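Local coordinates for McyG protein (Microcystis aeruginosa PCC 7806, PDB 4R0M) that binds phenylalanyl-adenylate in its adenylation domain and probably activates the starter acid of microcystin synthesis for transfer to a carrier protein domain, at residues 72-77 and 117-122; 111-116 and 139-144; 482-487 and 501-506; 506-509 and 513-516. One frame throughout, in Å; residues are numbered along the deposited sequence.

Contact 1 of 4, residues 72-77 and 117-122; sequences KVILQI and ENVWKI
I74 meets the helix through a single methyl, CD1, which rests against the backbone turn that carries V119 and W120. Its closest approach is to CA of W120, where I74 CD1 sits at 3.8 Å, and the same methyl lies 4.0 Å from CB of W120. V119 flanks it more loosely, with V119 CG1 standing 4.2 Å from I74 CD1. The isoleucine holds CG1 anti to its carbonyl carbon, and the extended branch (chi2 177°) carries CD1 across to the helix. Relative to the indole of W120, this methyl lies at the edge, near the ring plane, and not over a face; the ring also pairs edge-to-face with W150. This is the tight part, and all three residues in it are buried.

The other face of the helix is quite different. K121 is exposed, and E117 and N118 are partly so, none of them touching 72-77. The strand belongs to a four-stranded parallel sheet, bonded by its backbone to 96-99 and to the 127-129 region, while helix 111-122 is the crossover that links 96-99 to 128-130 and lies on one sheet face. V73 and L75 serve the opposite face, toward helix 80-93. Between 72-77 and 117-122 the contact is apolar, with no directional bond, which is consistent with van der Waals packing and the burial of methyl surface.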
loop_
_atom_site.group_PDB
_atom_site.type_symbol
_atom_site.label_atom_id
_atom_site.label_comp_id
_atom_site.label_asym_id
_atom_site.label_seq_id
_atom_site.Cartn_x
_atom_site.Cartn_y
_atom_site.Cartn_z
ATOM N N LYS A 72 5.534 15.518 17.108
ATOM C CA LYS A 72 5.021 14.345 16.416
ATOM C C LYS A 72 4.161 13.495 17.342
ATOM O O LYS A 72 4.418 13.422 18.546
ATOM C CB LYS A 72 6.175 13.529 15.831
ATOM C CG LYS A 72 6.769 14.146 14.572
ATOM C CD LYS A 72 8.181 13.666 14.300
ATOM C CE LYS A 72 9.221 14.623 14.862
ATOM N NZ LYS A 72 9.427 15.796 13.970
ATOM N N VAL A 73 3.119 12.888 16.777
ATOM C CA VAL A 73 2.274 11.933 17.505
ATOM C C VAL A 73 2.069 10.661 16.680
ATOM O O VAL A 73 1.832 10.726 15.470
ATOM C CB VAL A 73 0.903 12.530 17.926
ATOM C CG1 VAL A 73 1.084 13.703 18.879
ATOM C CG2 VAL A 73 0.083 12.951 16.715
ATOM N N ILE A 74 2.171 9.510 17.340
ATOM C CA ILE A 74 1.995 8.219 16.680
ATOM C C ILE A 74 0.516 7.844 16.622
ATOM O O ILE A 74 -0.210 8.012 17.600
ATOM C CB ILE A 74 2.817 7.101 17.372
ATOM C CG1 ILE A 74 4.318 7.367 17.202
ATOM C CG2 ILE A 74 2.446 5.723 16.826
ATOM C CD1 ILE A 74 5.223 6.365 17.895
ATOM N N LEU A 75 0.078 7.346 15.470
ATOM C CA LEU A 75 -1.303 6.895 15.297
ATOM C C LEU A 75 -1.408 5.374 15.307
ATOM O O LEU A 75 -0.748 4.683 14.523
ATOM C CB LEU A 75 -1.909 7.464 14.009
ATOM C CG LEU A 75 -2.542 8.862 14.014
ATOM C CD1 LEU A 75 -1.532 9.978 14.263
ATOM C CD2 LEU A 75 -3.291 9.096 12.709
ATOM N N GLN A 76 -2.235 4.870 16.219
ATOM C CA GLN A 76 -2.536 3.447 16.331
ATOM C C GLN A 76 -4.048 3.279 16.465
ATOM O O GLN A 76 -4.558 2.835 17.496
ATOM C CB GLN A 76 -1.799 2.836 17.528
ATOM C CG GLN A 76 -0.302 2.673 17.316
ATOM C CD GLN A 76 0.033 1.476 16.446
ATOM O OE1 GLN A 76 0.118 1.583 15.220
ATOM N NE2 GLN A 76 0.207 0.323 17.076
ATOM N N ILE A 77 -4.758 3.650 15.402
ATOM C CA ILE A 77 -6.214 3.725 15.410
ATOM C C ILE A 77 -6.806 2.823 14.330
ATOM O O ILE A 77 -6.613 3.064 13.135
ATOM C CB ILE A 77 -6.697 5.179 15.184
ATOM C CG1 ILE A 77 -6.012 6.144 16.165
ATOM C CG2 ILE A 77 -8.213 5.264 15.301
ATOM C CD1 ILE A 77 -6.001 7.592 15.718
ATOM N N GLU A 117 7.444 0.160 18.467
ATOM C CA GLU A 117 8.479 0.401 19.476
ATOM C C GLU A 117 9.710 1.098 18.899
ATOM O O GLU A 117 10.264 1.998 19.532
ATOM C CB GLU A 117 8.877 -0.903 20.178
ATOM C CG GLU A 117 7.781 -1.477 21.066
ATOM C CD GLU A 117 8.179 -2.759 21.779
ATOM O OE1 GLU A 117 9.354 -3.170 21.699
ATOM O OE2 GLU A 117 7.304 -3.361 22.430
ATOM N N ASN A 118 10.130 0.680 17.704
ATOM C CA ASN A 118 11.294 1.275 17.044
ATOM C C ASN A 118 11.068 2.735 16.666
ATOM O O ASN A 118 11.901 3.592 16.962
ATOM C CB ASN A 118 11.711 0.465 15.809
ATOM C CG ASN A 118 12.455 -0.815 16.163
ATOM O OD1 ASN A 118 13.012 -0.949 17.254
ATOM N ND2 ASN A 118 12.470 -1.762 15.232
ATOM N N VAL A 119 9.934 3.003 16.020
ATOM C CA VAL A 119 9.553 4.357 15.628
ATOM C C VAL A 119 9.425 5.245 16.868
ATOM O O VAL A 119 9.906 6.380 16.876
ATOM C CB VAL A 119 8.246 4.359 14.796
ATOM C CG1 VAL A 119 7.719 5.772 14.591
ATOM C CG2 VAL A 119 8.472 3.678 13.453
ATOM N N TRP A 120 8.797 4.706 17.914
ATOM C CA TRP A 120 8.643 5.401 19.195
ATOM C C TRP A 120 9.964 5.845 19.764
ATOM O O TRP A 120 10.076 6.956 20.288
ATOM C CB TRP A 120 7.900 4.508 20.183
ATOM C CG TRP A 120 7.624 5.121 21.534
ATOM C CD1 TRP A 120 6.613 6.016 21.875
ATOM C CD2 TRP A 120 8.345 4.868 22.789
ATOM N NE1 TRP A 120 6.667 6.335 23.210
ATOM C CE2 TRP A 120 7.681 5.682 23.817
ATOM C CE3 TRP A 120 9.438 4.086 23.151
ATOM C CZ2 TRP A 120 8.109 5.692 25.137
ATOM C CZ3 TRP A 120 9.860 4.107 24.485
ATOM C CH2 TRP A 120 9.211 4.890 25.451
ATOM N N LYS A 121 10.975 4.985 19.656
ATOM C CA LYS A 121 12.324 5.302 20.127
ATOM C C LYS A 121 13.021 6.321 19.221
ATOM O O LYS A 121 13.699 7.228 19.708
ATOM C CB LYS A 121 13.165 4.026 20.265
ATOM C CG LYS A 121 12.748 3.152 21.440
ATOM C CD LYS A 121 13.359 1.758 21.379
ATOM C CE LYS A 121 12.824 0.886 22.507
ATOM N NZ LYS A 121 13.549 -0.412 22.627
ATOM N N ILE A 122 12.839 6.173 17.910
ATOM C CA ILE A 122 13.408 7.103 16.930
ATOM C C ILE A 122 12.895 8.539 17.128
ATOM O O ILE A 122 13.645 9.500 16.946
ATOM C CB ILE A 122 13.156 6.614 15.480
ATOM C CG1 ILE A 122 13.998 5.368 15.188
ATOM C CG2 ILE A 122 13.480 7.699 14.458
ATOM C CD1 ILE A 122 13.507 4.539 14.018
#

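Contact 2 of 4, residues 111-116 and 139-144; sequences SAVKKL and EKLGTY
L141 faces both V113 and L116 in a helix-to-helix contact on one side of a four-stranded parallel alpha/beta sheet with strand order 2-1-3-4, an order also found in flavodoxin-like folds; helices 111-122 and 135-144 form successive beta-alpha-beta crossovers of it. L141 has the most surface buried here and uses both of its methyls. It meets V113 tip to tip, with L141 CD1 lying 4.1 Å from V113 CG1, while the second methyl, CD2, comes almost as near to the same valine branch. That V113 branch is the one anti to its own backbone N (chi1 161°), which directs it at the neighbouring helix. With L116 the approach changes: the two leucines slide past each other in opposite directions, and CD2 of L116 stops 4.1 Å from CD2 of L141. L116 also packs down onto I74, so the buried packing runs from the strand through one helix to the next. Within the second helix, T143 folds its hydroxyl back on the backbone: OG1 gives a 2.9 Å bond to K140 O, tilted 33° from the carbonyl plane, and that oxygen also accepts from Y144 N.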
loop_
_atom_site.group_PDB
_atom_site.type_symbol
_atom_site.label_atom_id
_atom_site.label_comp_id
_atom_site.label_asym_id
_atom_site.label_seq_id
_atom_site.Cartn_x
_atom_site.Cartn_y
_atom_site.Cartn_z
ATOM N N SER A 111 5.909 -8.087 13.697
ATOM C CA SER A 111 6.666 -6.984 13.103
ATOM C C SER A 111 6.048 -5.607 13.357
ATOM O O SER A 111 6.769 -4.611 13.451
ATOM C CB SER A 111 6.858 -7.208 11.603
ATOM O OG SER A 111 5.615 -7.185 10.929
ATOM N N ALA A 112 4.721 -5.560 13.473
ATOM C CA ALA A 112 4.007 -4.309 13.724
ATOM C C ALA A 112 4.267 -3.762 15.127
ATOM O O ALA A 112 4.416 -2.551 15.305
ATOM C CB ALA A 112 2.515 -4.482 13.478
ATOM N N VAL A 113 4.325 -4.658 16.114
ATOM C CA VAL A 113 4.705 -4.298 17.484
ATOM C C VAL A 113 6.136 -3.750 17.528
ATOM O O VAL A 113 6.399 -2.751 18.201
ATOM C CB VAL A 113 4.541 -5.497 18.454
ATOM C CG1 VAL A 113 5.346 -5.301 19.735
ATOM C CG2 VAL A 113 3.072 -5.717 18.783
ATOM N N LYS A 114 7.043 -4.403 16.799
ATOM C CA LYS A 114 8.449 -3.988 16.725
ATOM C C LYS A 114 8.603 -2.622 16.062
ATOM O O LYS A 114 9.391 -1.793 16.515
ATOM C CB LYS A 114 9.290 -5.028 15.975
ATOM C CG LYS A 114 9.570 -6.294 16.770
ATOM C CD LYS A 114 10.063 -7.424 15.874
ATOM C CE LYS A 114 10.116 -8.743 16.635
ATOM N NZ LYS A 114 10.454 -9.893 15.750
ATOM N N LYS A 115 7.841 -2.401 14.993
ATOM C CA LYS A 115 7.854 -1.130 14.275
ATOM C C LYS A 115 7.384 0.007 15.185
ATOM O O LYS A 115 8.031 1.050 15.265
ATOM C CB LYS A 115 6.985 -1.219 13.021
ATOM C CG LYS A 115 7.328 -0.198 11.949
ATOM C CD LYS A 115 6.358 -0.297 10.785
ATOM C CE LYS A 115 6.819 0.544 9.609
ATOM N NZ LYS A 115 5.832 0.514 8.496
ATOM N N LEU A 116 6.268 -0.217 15.881
ATOM C CA LEU A 116 5.732 0.750 16.836
ATOM C C LEU A 116 6.773 1.153 17.881
ATOM O O LEU A 116 6.964 2.343 18.137
ATOM C CB LEU A 116 4.469 0.202 17.514
ATOM C CG LEU A 116 3.910 0.932 18.741
ATOM C CD1 LEU A 116 3.427 2.340 18.409
ATOM C CD2 LEU A 116 2.796 0.114 19.375
ATOM N N GLU A 139 -1.352 0.135 26.135
ATOM C CA GLU A 139 -0.793 0.530 27.432
ATOM C C GLU A 139 -0.116 -0.653 28.125
ATOM O O GLU A 139 0.967 -0.509 28.695
ATOM C CB GLU A 139 -1.871 1.135 28.339
ATOM C CG GLU A 139 -2.333 2.525 27.920
ATOM C CD GLU A 139 -3.310 3.154 28.898
ATOM O OE1 GLU A 139 -4.253 2.464 29.345
ATOM O OE2 GLU A 139 -3.140 4.351 29.215
ATOM N N LYS A 140 -0.761 -1.818 28.052
ATOM C CA LYS A 140 -0.246 -3.063 28.631
ATOM C C LYS A 140 1.144 -3.407 28.095
ATOM O O LYS A 140 2.042 -3.755 28.862
ATOM C CB LYS A 140 -1.225 -4.215 28.369
ATOM C CG LYS A 140 -0.865 -5.522 29.061
ATOM C CD LYS A 140 -1.951 -6.571 28.870
ATOM C CE LYS A 140 -1.540 -7.904 29.478
ATOM N NZ LYS A 140 -2.662 -8.884 29.490
ATOM N N LEU A 141 1.308 -3.298 26.778
ATOM C CA LEU A 141 2.598 -3.490 26.120
ATOM C C LEU A 141 3.674 -2.574 26.708
ATOM O O LEU A 141 4.815 -2.996 26.905
ATOM C CB LEU A 141 2.457 -3.258 24.608
ATOM C CG LEU A 141 3.694 -3.249 23.701
ATOM C CD1 LEU A 141 4.354 -4.622 23.617
ATOM C CD2 LEU A 141 3.326 -2.746 22.312
ATOM N N GLY A 142 3.299 -1.327 26.988
ATOM C CA GLY A 142 4.213 -0.346 27.568
ATOM C C GLY A 142 4.696 -0.720 28.956
ATOM O O GLY A 142 5.886 -0.606 29.254
ATOM N N THR A 143 3.771 -1.168 29.800
ATOM C CA THR A 143 4.094 -1.575 31.169
ATOM C C THR A 143 4.862 -2.902 31.209
ATOM O O THR A 143 5.829 -3.038 31.961
ATOM C CB THR A 143 2.834 -1.657 32.058
ATOM O OG1 THR A 143 1.786 -2.322 31.346
ATOM C CG2 THR A 143 2.360 -0.262 32.450
ATOM N N TYR A 144 4.434 -3.860 30.387
ATOM C CA TYR A 144 5.083 -5.172 30.285
ATOM C C TYR A 144 6.519 -5.103 29.773
ATOM O O TYR A 144 7.386 -5.828 30.259
ATOM C CB TYR A 144 4.258 -6.113 29.401
ATOM C CG TYR A 144 3.289 -6.995 30.161
ATOM C CD1 TYR A 144 2.294 -6.443 30.972
ATOM C CD2 TYR A 144 3.360 -8.386 30.056
ATOM C CE1 TYR A 144 1.406 -7.251 31.666
ATOM C CE2 TYR A 144 2.475 -9.204 30.745
ATOM C CZ TYR A 144 1.502 -8.632 31.547
ATOM O OH TYR A 144 0.623 -9.439 32.232
#

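Contact 3 of 4, residues 482-487 and 501-506; sequences LIITFS and RKIRSH
The methyl CD1 of I503 sits over the middle of the F486 ring in a clean CH-pi contact, 3.6 Å from the centroid and only 11° off the ring normal. All six ring carbons are therefore at similar distances from it, the shortest being 3.7 Å from I503 CD1 to F486 CE1. Two conformations make this possible. F486 holds CG between its backbone N and carbonyl carbon, the crowded position, which brings the ring over toward the helix, and a nearly perpendicular chi2 (-78°) turns its face to I503. I503 places CG1 anti to its carbonyl carbon and extends the chain (chi2 162°), carrying CD1 out to the ring. Its other branch, CG2, is then left to meet I484, where the CG2 methyls of I503 and I484 are 4.1 Å apart and the side chains cross obliquely. I503 thus spans two strand residues of the same sheet face, one with each branch. With an alanine at F486, CD1 of I503 is likely to lose the ring face it rests on, opening a gap there.

Between these two strand residues T485 points away from the helix, and its side chain touches A468 of strand 468-474. The unit is a beta-alpha-beta crossover: strand 479-486 leads into helix 498-511, after which the chain returns as strand 517-520, parallel to the first and beside it, consistent with the small C-terminal subdomain of adenylation enzymes. V518 of that returning strand touches both F486 and I503, P520 also packs on F486, and helix 449-457 lies beside I484 through I456.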
loop_
_atom_site.group_PDB
_atom_site.type_symbol
_atom_site.label_atom_id
_atom_site.label_comp_id
_atom_site.label_asym_id
_atom_site.label_seq_id
_atom_site.Cartn_x
_atom_site.Cartn_y
_atom_site.Cartn_z
ATOM N N LEU A 482 15.582 -22.010 -6.301
ATOM C CA LEU A 482 14.293 -21.334 -6.292
ATOM C C LEU A 482 13.479 -21.840 -5.111
ATOM O O LEU A 482 13.262 -23.045 -4.967
ATOM C CB LEU A 482 13.536 -21.578 -7.603
ATOM C CG LEU A 482 12.060 -21.161 -7.668
ATOM C CD1 LEU A 482 11.904 -19.645 -7.662
ATOM C CD2 LEU A 482 11.383 -21.766 -8.888
ATOM N N ILE A 483 13.036 -20.913 -4.265
ATOM C CA ILE A 483 12.233 -21.262 -3.097
ATOM C C ILE A 483 10.831 -20.685 -3.240
ATOM O O ILE A 483 10.658 -19.518 -3.593
ATOM C CB ILE A 483 12.894 -20.805 -1.770
ATOM C CG1 ILE A 483 14.233 -21.521 -1.551
ATOM C CG2 ILE A 483 11.994 -21.099 -0.577
ATOM C CD1 ILE A 483 15.410 -20.871 -2.245
ATOM N N ILE A 484 9.839 -21.528 -2.971
ATOM C CA ILE A 484 8.442 -21.143 -3.051
ATOM C C ILE A 484 7.760 -21.353 -1.700
ATOM O O ILE A 484 7.776 -22.454 -1.146
ATOM C CB ILE A 484 7.713 -21.912 -4.179
ATOM C CG1 ILE A 484 8.090 -21.315 -5.539
ATOM C CG2 ILE A 484 6.202 -21.887 -3.977
ATOM C CD1 ILE A 484 7.796 -22.209 -6.725
ATOM N N THR A 485 7.186 -20.278 -1.170
ATOM C CA THR A 485 6.398 -20.342 0.051
ATOM C C THR A 485 4.952 -20.019 -0.279
ATOM O O THR A 485 4.677 -19.195 -1.152
ATOM C CB THR A 485 6.912 -19.364 1.122
ATOM O OG1 THR A 485 6.965 -18.040 0.577
ATOM C CG2 THR A 485 8.305 -19.771 1.601
ATOM N N PHE A 486 4.032 -20.678 0.418
ATOM C CA PHE A 486 2.608 -20.515 0.170
ATOM C C PHE A 486 1.810 -20.846 1.428
ATOM O O PHE A 486 2.360 -21.349 2.407
ATOM C CB PHE A 486 2.167 -21.413 -0.997
ATOM C CG PHE A 486 1.974 -22.855 -0.617
ATOM C CD1 PHE A 486 3.065 -23.701 -0.452
ATOM C CD2 PHE A 486 0.696 -23.369 -0.421
ATOM C CE1 PHE A 486 2.887 -25.028 -0.098
ATOM C CE2 PHE A 486 0.511 -24.696 -0.063
ATOM C CZ PHE A 486 1.609 -25.527 0.097
ATOM N N SER A 487 0.513 -20.554 1.393
ATOM C CA SER A 487 -0.401 -20.967 2.445
ATOM C C SER A 487 -1.486 -21.853 1.841
ATOM O O SER A 487 -2.021 -21.528 0.778
ATOM C CB SER A 487 -1.020 -19.752 3.134
ATOM O OG SER A 487 -1.796 -20.141 4.252
ATOM N N ARG A 501 3.702 -31.279 -3.882
ATOM C CA ARG A 501 4.058 -32.032 -5.080
ATOM C C ARG A 501 3.424 -31.401 -6.320
ATOM O O ARG A 501 4.067 -31.273 -7.363
ATOM C CB ARG A 501 3.607 -33.489 -4.935
ATOM C CG ARG A 501 4.374 -34.473 -5.805
ATOM C CD ARG A 501 3.767 -35.871 -5.765
ATOM N NE ARG A 501 3.917 -36.539 -4.469
ATOM C CZ ARG A 501 5.030 -37.137 -4.044
ATOM N NH1 ARG A 501 6.123 -37.150 -4.796
ATOM N NH2 ARG A 501 5.053 -37.719 -2.852
ATOM N N LYS A 502 2.164 -30.993 -6.182
ATOM C CA LYS A 502 1.406 -30.374 -7.264
ATOM C C LYS A 502 1.995 -29.030 -7.698
ATOM O O LYS A 502 1.906 -28.662 -8.870
ATOM C CB LYS A 502 -0.052 -30.203 -6.840
ATOM C CG LYS A 502 -1.059 -30.370 -7.968
ATOM C CD LYS A 502 -2.434 -30.745 -7.431
ATOM C CE LYS A 502 -2.474 -32.184 -6.934
ATOM N NZ LYS A 502 -3.725 -32.492 -6.188
ATOM N N ILE A 503 2.600 -28.310 -6.753
ATOM C CA ILE A 503 3.249 -27.028 -7.037
ATOM C C ILE A 503 4.538 -27.223 -7.840
ATOM O O ILE A 503 4.739 -26.566 -8.863
ATOM C CB ILE A 503 3.509 -26.208 -5.745
ATOM C CG1 ILE A 503 2.186 -25.704 -5.163
ATOM C CG2 ILE A 503 4.426 -25.021 -6.021
ATOM C CD1 ILE A 503 2.256 -25.279 -3.710
ATOM N N ARG A 504 5.393 -28.137 -7.382
ATOM C CA ARG A 504 6.675 -28.409 -8.036
ATOM C C ARG A 504 6.520 -28.795 -9.509
ATOM O O ARG A 504 7.216 -28.250 -10.368
ATOM C CB ARG A 504 7.453 -29.494 -7.288
ATOM C CG ARG A 504 8.952 -29.468 -7.554
ATOM C CD ARG A 504 9.677 -30.655 -6.931
ATOM N NE ARG A 504 9.291 -30.912 -5.540
ATOM C CZ ARG A 504 9.790 -30.278 -4.481
ATOM N NH1 ARG A 504 10.702 -29.326 -4.629
ATOM N NH2 ARG A 504 9.369 -30.597 -3.265
ATOM N N SER A 505 5.608 -29.725 -9.792
ATOM C CA SER A 505 5.389 -30.197 -11.162
ATOM C C SER A 505 4.811 -29.109 -12.068
ATOM O O SER A 505 5.298 -28.904 -13.182
ATOM C CB SER A 505 4.507 -31.448 -11.182
ATOM O OG SER A 505 3.252 -31.200 -10.579
ATOM N N HIS A 506 3.793 -28.401 -11.577
ATOM C CA HIS A 506 3.159 -27.317 -12.333
ATOM C C HIS A 506 4.125 -26.221 -12.703
ATOM O O HIS A 506 4.047 -25.669 -13.801
ATOM C CB HIS A 506 1.970 -26.749 -11.567
ATOM C CG HIS A 506 1.003 -25.973 -12.428
ATOM N ND1 HIS A 506 0.949 -24.627 -12.427
ATOM C CD2 HIS A 506 0.037 -26.405 -13.336
ATOM C CE1 HIS A 506 -0.004 -24.216 -13.286
ATOM N NE2 HIS A 506 -0.559 -25.306 -13.843
#

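Contact 4 of 4, residues 506-509 and 513-516; sequences HVTQ and IAPA
T508 makes a C-H...O contact from its backbone: its CA stands 3.4 Å from I513 O, with an angle of 144° at the hydrogen. No hydrogen bond crosses between 506-509 and 513-516, and this contact is the directional one. V507 also comes up to the carbonyl, its methyl CG1 lying 3.5 Å from I513 O. That methyl is anti to the valine's backbone N (chi1 169°) and also meets the proline, V507 CG1 to P515 CD being 3.8 Å.

The two segments are the last part of helix 498-511, which continues to 511, and the loop that leads from it to strand 517-520, the second connection of a beta-alpha-beta crossover. I513 contributes mainly through its backbone, since its side chain points away from the helix. The hydroxyl of T508 looks back into its own helix: OG1 is hydrogen-bonded to S505 O, with a weaker bond to R504 O. R504 in turn gives weak bonds through NH1 to the carbonyls of P515 and A516, tying the loop to the helix one turn earlier. On the buried side V507 packs against L452 and I456 of helix 449-457, and P515 rests on I484.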
loop_
_atom_site.group_PDB
_atom_site.type_symbol
_atom_site.label_atom_id
_atom_site.label_comp_id
_atom_site.label_asym_id
_atom_site.label_seq_id
_atom_site.Cartn_x
_atom_site.Cartn_y
_atom_site.Cartn_z
ATOM N N HIS A 506 3.793 -28.401 -11.577
ATOM C CA HIS A 506 3.159 -27.317 -12.333
ATOM C C HIS A 506 4.125 -26.221 -12.703
ATOM O O HIS A 506 4.047 -25.669 -13.801
ATOM C CB HIS A 506 1.970 -26.749 -11.567
ATOM C CG HIS A 506 1.003 -25.973 -12.428
ATOM N ND1 HIS A 506 0.949 -24.627 -12.427
ATOM C CD2 HIS A 506 0.037 -26.405 -13.336
ATOM C CE1 HIS A 506 -0.004 -24.216 -13.286
ATOM N NE2 HIS A 506 -0.559 -25.306 -13.843
ATOM N N VAL A 507 5.052 -25.910 -11.796
ATOM C CA VAL A 507 6.100 -24.913 -12.056
ATOM C C VAL A 507 7.111 -25.396 -13.105
ATOM O O VAL A 507 7.533 -24.615 -13.964
ATOM C CB VAL A 507 6.812 -24.465 -10.752
ATOM C CG1 VAL A 507 8.056 -23.636 -11.049
ATOM C CG2 VAL A 507 5.858 -23.666 -9.876
ATOM N N THR A 508 7.487 -26.676 -13.042
ATOM C CA THR A 508 8.433 -27.252 -14.011
ATOM C C THR A 508 7.836 -27.314 -15.411
ATOM O O THR A 508 8.503 -26.971 -16.389
ATOM C CB THR A 508 8.919 -28.669 -13.621
ATOM O OG1 THR A 508 7.797 -29.544 -13.448
ATOM C CG2 THR A 508 9.711 -28.635 -12.350
ATOM N N GLN A 509 6.579 -27.748 -15.492
ATOM C CA GLN A 509 5.864 -27.876 -16.762
ATOM C C GLN A 509 5.780 -26.560 -17.532
ATOM O O GLN A 509 5.854 -26.556 -18.761
ATOM C CB GLN A 509 4.451 -28.432 -16.542
ATOM C CG GLN A 509 4.382 -29.872 -16.043
ATOM C CD GLN A 509 4.881 -30.896 -17.050
ATOM O OE1 GLN A 509 4.900 -30.651 -18.259
ATOM N NE2 GLN A 509 5.284 -32.059 -16.552
ATOM N N ILE A 513 12.108 -24.914 -15.021
ATOM C CA ILE A 513 12.896 -24.994 -13.794
ATOM C C ILE A 513 11.993 -25.392 -12.630
ATOM O O ILE A 513 10.772 -25.222 -12.692
ATOM C CB ILE A 513 13.632 -23.673 -13.471
ATOM C CG1 ILE A 513 12.652 -22.489 -13.437
ATOM C CG2 ILE A 513 14.765 -23.436 -14.463
ATOM C CD1 ILE A 513 13.155 -21.287 -12.666
ATOM N N ALA A 514 12.598 -25.918 -11.571
ATOM C CA ALA A 514 11.840 -26.430 -10.439
ATOM C C ALA A 514 12.184 -25.726 -9.131
ATOM O O ALA A 514 13.317 -25.284 -8.945
ATOM C CB ALA A 514 12.063 -27.924 -10.305
ATOM N N PRO A 515 11.199 -25.608 -8.223
ATOM C CA PRO A 515 11.516 -25.133 -6.878
ATOM C C PRO A 515 12.291 -26.187 -6.091
ATOM O O PRO A 515 11.897 -27.358 -6.069
ATOM C CB PRO A 515 10.139 -24.903 -6.245
ATOM C CG PRO A 515 9.199 -25.746 -7.033
ATOM C CD PRO A 515 9.747 -25.772 -8.427
ATOM N N ALA A 516 13.392 -25.774 -5.467
ATOM C CA ALA A 516 14.165 -26.663 -4.603
ATOM C C ALA A 516 13.368 -27.007 -3.345
ATOM O O ALA A 516 13.331 -28.167 -2.925
ATOM C CB ALA A 516 15.501 -26.035 -4.244
#

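Overall arrangement
The four contacts fall into two pairs at separate places in the chain. Contacts 1 and 2 share helix 111-122, which faces strand 72-76 in one and helix 135-144 in the other; they touch, with centres about 10 Å apart. Contacts 3 and 4 share helix 498-511 and H506, with centres about 7 Å apart, and L482 O and A516 N probably bond between them. Contacts 1 and 3 are about 38 Å apart between centres. The first three are buried and purely apolar across their segments, contact 3 alone adding an aromatic face. Contact 4 is partly buried and combines a C-H...O contact to I513 O with V507 against P515.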